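Local coordinates for protein peptidase M42 (Thaumarchaeota archaeon SCGC AB-539-E09, PDB 5DS0) that binds cobalt ions and, as an M42-family aminopeptidase of a twelve-subunit TET particle, probably trims residues from the N-termini of peptides, at residues Q99-H111 with E150-W162. Sequence-based numbering, arbitrary orientation.
Sequences QRVVVRTCKGMVH and ESGVKVGDPIVPW
W162 lies alongside R100, with R100 CD 3.5 Å from W162 CE3 and the guanidinium and indole planes 36° apart. With CG anti to the backbone N (chi1 -174°), the indole passes R100 and reaches across the end of strand 100-105 to offer its face to H111, whose edge enters in an offset edge-to-face stack, planes at 80°. The R100 guanidinium continues to S163 and P164 of a neighbouring subunit. Strands 100-105 and 158-161 pair antiparallel. V102 and V160 exchange both backbone hydrogen bonds, while R104 N donates to P158 O and W162 N to R100 O. V102 CG1 meets V160 CG2 at 3.6 Å on one face; on the other, V103 CG2 lies 4.0 Å from I159 CG1, and both side chains pack on V74 of strand 71-77, the neighbour of 158-161 that closes the barrel. At the hairpin turn, T105 OG1 gives a 2.7 Å hydrogen bond to G108 O, while T105 CG2 rests 3.8 Å from V153 CG2. A valine in place of T105 has no hydroxyl for G108 O, which would keep the backbone N as donor, and the turn would probably be held less firmly. K107, extended beyond CG, reaches E150 O with NZ (2.9 Å). Apolar packing and backbone bonds thus join the strands within the barrel, whereas the polar reach of R100 ties this end of the pair to the subunit interface.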
loop_
_atom_site.group_PDB
_atom_site.type_symbol
_atom_site.label_atom_id
_atom_site.label_comp_id
_atom_site.label_asym_id
_atom_site.label_seq_id
_atom_site.Cartn_x
_atom_site.Cartn_y
_atom_site.Cartn_z
ATOM N N GLN C 99 -2.822 8.062 32.784
ATOM C CA GLN C 99 -3.003 9.298 33.542
ATOM C C GLN C 99 -4.068 9.182 34.628
ATOM O O GLN C 99 -5.041 8.472 34.463
ATOM C CB GLN C 99 -3.377 10.435 32.606
ATOM C CG GLN C 99 -2.306 10.783 31.587
ATOM C CD GLN C 99 -1.228 11.703 32.120
ATOM O OE1 GLN C 99 -1.252 12.131 33.278
ATOM N NE2 GLN C 99 -0.275 12.019 31.270
ATOM N N ARG C 100 -3.854 9.884 35.740
ATOM C CA ARG C 100 -4.779 9.849 36.858
ATOM C C ARG C 100 -5.888 10.841 36.630
ATOM O O ARG C 100 -5.658 11.976 36.219
ATOM C CB ARG C 100 -4.086 10.223 38.149
ATOM C CG ARG C 100 -2.965 9.292 38.575
ATOM C CD ARG C 100 -2.014 10.076 39.442
ATOM N NE ARG C 100 -0.980 9.286 40.099
ATOM C CZ ARG C 100 -1.074 8.769 41.327
ATOM N NH1 ARG C 100 -2.202 8.879 42.013
ATOM N NH2 ARG C 100 -0.043 8.112 41.856
ATOM N N VAL C 101 -7.102 10.416 36.935
ATOM C CA VAL C 101 -8.252 11.281 36.845
ATOM C C VAL C 101 -9.044 11.145 38.112
ATOM O O VAL C 101 -8.813 10.240 38.911
ATOM C CB VAL C 101 -9.153 10.919 35.647
ATOM C CG1 VAL C 101 -8.422 11.175 34.330
ATOM C CG2 VAL C 101 -9.638 9.473 35.722
ATOM N N VAL C 102 -9.994 12.050 38.282
ATOM C CA VAL C 102 -10.920 11.967 39.392
ATOM C C VAL C 102 -12.336 12.299 38.910
ATOM O O VAL C 102 -12.558 13.273 38.192
ATOM C CB VAL C 102 -10.464 12.839 40.595
ATOM C CG1 VAL C 102 -10.052 14.228 40.162
ATOM C CG2 VAL C 102 -11.557 12.938 41.633
ATOM N N VAL C 103 -13.275 11.468 39.343
ATOM C CA VAL C 103 -14.658 11.540 38.946
ATOM C C VAL C 103 -15.442 12.091 40.107
ATOM O O VAL C 103 -15.250 11.644 41.235
ATOM C CB VAL C 103 -15.205 10.132 38.682
ATOM C CG1 VAL C 103 -16.620 10.198 38.145
ATOM C CG2 VAL C 103 -14.319 9.379 37.709
ATOM N N ARG C 104 -16.336 13.034 39.850
ATOM C CA ARG C 104 -17.186 13.547 40.920
ATOM C C ARG C 104 -18.546 12.871 40.904
ATOM O O ARG C 104 -19.343 13.091 39.996
ATOM C CB ARG C 104 -17.358 15.059 40.839
ATOM C CG ARG C 104 -18.013 15.625 42.085
ATOM C CD ARG C 104 -18.140 17.135 42.031
ATOM N NE ARG C 104 -19.036 17.548 40.952
ATOM C CZ ARG C 104 -19.120 18.785 40.467
ATOM N NH1 ARG C 104 -18.368 19.758 40.967
ATOM N NH2 ARG C 104 -19.962 19.048 39.476
ATOM N N THR C 105 -18.787 12.029 41.904
ATOM C CA THR C 105 -20.057 11.331 42.054
ATOM C C THR C 105 -20.891 12.013 43.124
ATOM O O THR C 105 -20.428 12.949 43.775
ATOM C CB THR C 105 -19.844 9.858 42.465
ATOM O OG1 THR C 105 -19.234 9.792 43.756
ATOM C CG2 THR C 105 -18.962 9.152 41.460
ATOM N N CYS C 106 -22.125 11.544 43.291
ATOM C CA CYS C 106 -22.967 11.979 44.406
ATOM C C CYS C 106 -22.338 11.620 45.778
ATOM O O CYS C 106 -22.590 12.296 46.767
ATOM C CB CYS C 106 -24.377 11.378 44.272
ATOM S SG CYS C 106 -24.402 9.578 44.071
ATOM N N LYS C 107 -21.512 10.575 45.827
ATOM C CA LYS C 107 -20.820 10.181 47.062
ATOM C C LYS C 107 -19.462 10.848 47.267
ATOM O O LYS C 107 -18.806 10.584 48.269
ATOM C CB LYS C 107 -20.631 8.669 47.095
ATOM C CG LYS C 107 -21.948 7.912 47.094
ATOM C CD LYS C 107 -21.755 6.458 47.481
ATOM C CE LYS C 107 -23.092 5.739 47.504
ATOM N NZ LYS C 107 -22.950 4.258 47.621
ATOM N N GLY C 108 -19.040 11.699 46.332
ATOM C CA GLY C 108 -17.753 12.387 46.435
ATOM C C GLY C 108 -16.769 12.022 45.339
ATOM O O GLY C 108 -17.125 11.400 44.343
HETATM N N MSE C 109 -15.512 12.394 45.545
HETATM C CA MSE C 109 -14.454 12.184 44.557
HETATM C C MSE C 109 -14.039 10.747 44.503
HETATM O O MSE C 109 -13.764 10.127 45.513
HETATM C CB MSE C 109 -13.218 13.013 44.892
HETATM C CG MSE C 109 -13.471 14.518 44.870
HETATM SE SE MSE C 109 -14.112 15.175 43.109
HETATM C CE MSE C 109 -14.587 17.010 43.642
ATOM N N VAL C 110 -13.976 10.207 43.298
ATOM C CA VAL C 110 -13.513 8.846 43.076
ATOM C C VAL C 110 -12.331 8.852 42.113
ATOM O O VAL C 110 -12.438 9.341 40.998
ATOM C CB VAL C 110 -14.626 7.990 42.467
ATOM C CG1 VAL C 110 -14.111 6.591 42.131
ATOM C CG2 VAL C 110 -15.816 7.924 43.416
ATOM N N HIS C 111 -11.211 8.287 42.546
ATOM C CA HIS C 111 -9.999 8.313 41.745
ATOM C C HIS C 111 -9.934 7.148 40.800
ATOM O O HIS C 111 -10.460 6.079 41.079
ATOM C CB HIS C 111 -8.778 8.309 42.645
ATOM C CG HIS C 111 -8.683 9.524 43.490
ATOM N ND1 HIS C 111 -8.174 10.712 43.021
ATOM C CD2 HIS C 111 -9.083 9.760 44.757
ATOM C CE1 HIS C 111 -8.235 11.624 43.973
ATOM N NE2 HIS C 111 -8.781 11.071 45.037
ATOM N N GLU C 150 -21.205 0.996 43.816
ATOM C CA GLU C 150 -21.041 1.351 45.234
ATOM C C GLU C 150 -20.263 2.640 45.463
ATOM O O GLU C 150 -20.488 3.338 46.438
ATOM C CB GLU C 150 -20.365 0.223 46.011
ATOM C CG GLU C 150 -21.319 -0.881 46.434
ATOM C CD GLU C 150 -20.585 -2.137 46.902
ATOM O OE1 GLU C 150 -19.438 -2.035 47.422
ATOM O OE2 GLU C 150 -21.150 -3.244 46.726
ATOM N N SER C 151 -19.352 2.958 44.562
ATOM C CA SER C 151 -18.596 4.200 44.636
ATOM C C SER C 151 -19.436 5.442 44.308
ATOM O O SER C 151 -19.026 6.556 44.619
ATOM C CB SER C 151 -17.453 4.124 43.643
ATOM O OG SER C 151 -17.984 4.283 42.340
ATOM N N GLY C 152 -20.576 5.251 43.652
ATOM C CA GLY C 152 -21.516 6.331 43.379
ATOM C C GLY C 152 -21.592 6.781 41.929
ATOM O O GLY C 152 -22.352 7.693 41.582
ATOM N N VAL C 153 -20.828 6.121 41.075
ATOM C CA VAL C 153 -20.686 6.528 39.686
ATOM C C VAL C 153 -21.971 6.335 38.892
ATOM O O VAL C 153 -22.626 5.302 38.974
ATOM C CB VAL C 153 -19.549 5.732 38.995
ATOM C CG1 VAL C 153 -19.271 6.262 37.590
ATOM C CG2 VAL C 153 -18.271 5.780 39.815
ATOM N N LYS C 154 -22.305 7.348 38.111
ATOM C CA LYS C 154 -23.463 7.300 37.236
ATOM C C LYS C 154 -23.081 7.854 35.872
ATOM O O LYS C 154 -22.190 8.700 35.764
ATOM C CB LYS C 154 -24.633 8.123 37.832
ATOM C CG LYS C 154 -25.431 7.496 39.050
ATOM C CD LYS C 154 -26.663 6.667 38.675
ATOM C CE LYS C 154 -27.250 5.965 39.905
ATOM N NZ LYS C 154 -28.544 5.283 39.615
ATOM N N VAL C 155 -23.745 7.370 34.831
ATOM C CA VAL C 155 -23.575 7.944 33.501
ATOM C C VAL C 155 -23.900 9.441 33.585
ATOM O O VAL C 155 -24.836 9.848 34.268
ATOM C CB VAL C 155 -24.447 7.226 32.441
ATOM C CG1 VAL C 155 -24.594 8.054 31.171
ATOM C CG2 VAL C 155 -23.831 5.888 32.096
ATOM N N GLY C 156 -23.090 10.255 32.920
ATOM C CA GLY C 156 -23.209 11.704 33.001
ATOM C C GLY C 156 -22.377 12.381 34.083
ATOM O O GLY C 156 -22.361 13.603 34.143
ATOM N N ASP C 157 -21.665 11.614 34.913
ATOM C CA ASP C 157 -20.800 12.199 35.935
ATOM C C ASP C 157 -19.520 12.798 35.336
ATOM O O ASP C 157 -18.883 12.194 34.471
ATOM C CB ASP C 157 -20.449 11.176 37.016
ATOM C CG ASP C 157 -21.605 10.928 37.979
ATOM O OD1 ASP C 157 -22.701 11.504 37.776
ATOM O OD2 ASP C 157 -21.420 10.169 38.957
ATOM N N PRO C 158 -19.143 14.004 35.798
ATOM C CA PRO C 158 -17.973 14.722 35.276
ATOM C C PRO C 158 -16.642 14.214 35.803
ATOM O O PRO C 158 -16.566 13.677 36.903
ATOM C CB PRO C 158 -18.203 16.149 35.754
ATOM C CG PRO C 158 -18.948 15.988 37.027
ATOM C CD PRO C 158 -19.840 14.793 36.831
ATOM N N ILE C 159 -15.611 14.381 34.990
ATOM C CA ILE C 159 -14.270 13.879 35.279
ATOM C C ILE C 159 -13.230 14.939 34.949
ATOM O O ILE C 159 -13.311 15.595 33.910
ATOM C CB ILE C 159 -13.951 12.640 34.424
ATOM C CG1 ILE C 159 -15.111 11.639 34.473
ATOM C CG2 ILE C 159 -12.659 11.988 34.899
ATOM C CD1 ILE C 159 -14.952 10.464 33.535
ATOM N N VAL C 160 -12.258 15.105 35.831
ATOM C CA VAL C 160 -11.128 15.980 35.544
ATOM C C VAL C 160 -9.808 15.273 35.733
ATOM O O VAL C 160 -9.724 14.267 36.432
ATOM C CB VAL C 160 -11.079 17.225 36.440
ATOM C CG1 VAL C 160 -12.289 18.108 36.194
ATOM C CG2 VAL C 160 -10.961 16.835 37.906
ATOM N N PRO C 161 -8.760 15.816 35.120
ATOM C CA PRO C 161 -7.421 15.345 35.401
ATOM C C PRO C 161 -7.065 15.548 36.866
ATOM O O PRO C 161 -7.522 16.508 37.477
ATOM C CB PRO C 161 -6.539 16.246 34.516
ATOM C CG PRO C 161 -7.437 16.763 33.452
ATOM C CD PRO C 161 -8.776 16.883 34.102
ATOM N N TRP C 162 -6.222 14.675 37.401
ATOM C CA TRP C 162 -5.648 14.870 38.723
ATOM C C TRP C 162 -4.253 15.428 38.565
ATOM O O TRP C 162 -3.395 14.773 37.977
ATOM C CB TRP C 162 -5.587 13.546 39.472
ATOM C CG TRP C 162 -5.132 13.718 40.881
ATOM C CD1 TRP C 162 -5.913 14.047 41.966
ATOM C CD2 TRP C 162 -3.797 13.592 41.366
ATOM N NE1 TRP C 162 -5.135 14.132 43.085
ATOM C CE2 TRP C 162 -3.834 13.854 42.749
ATOM C CE3 TRP C 162 -2.571 13.278 40.767
ATOM C CZ2 TRP C 162 -2.684 13.813 43.547
ATOM C CZ3 TRP C 162 -1.428 13.230 41.557
ATOM C CH2 TRP C 162 -1.495 13.498 42.934
#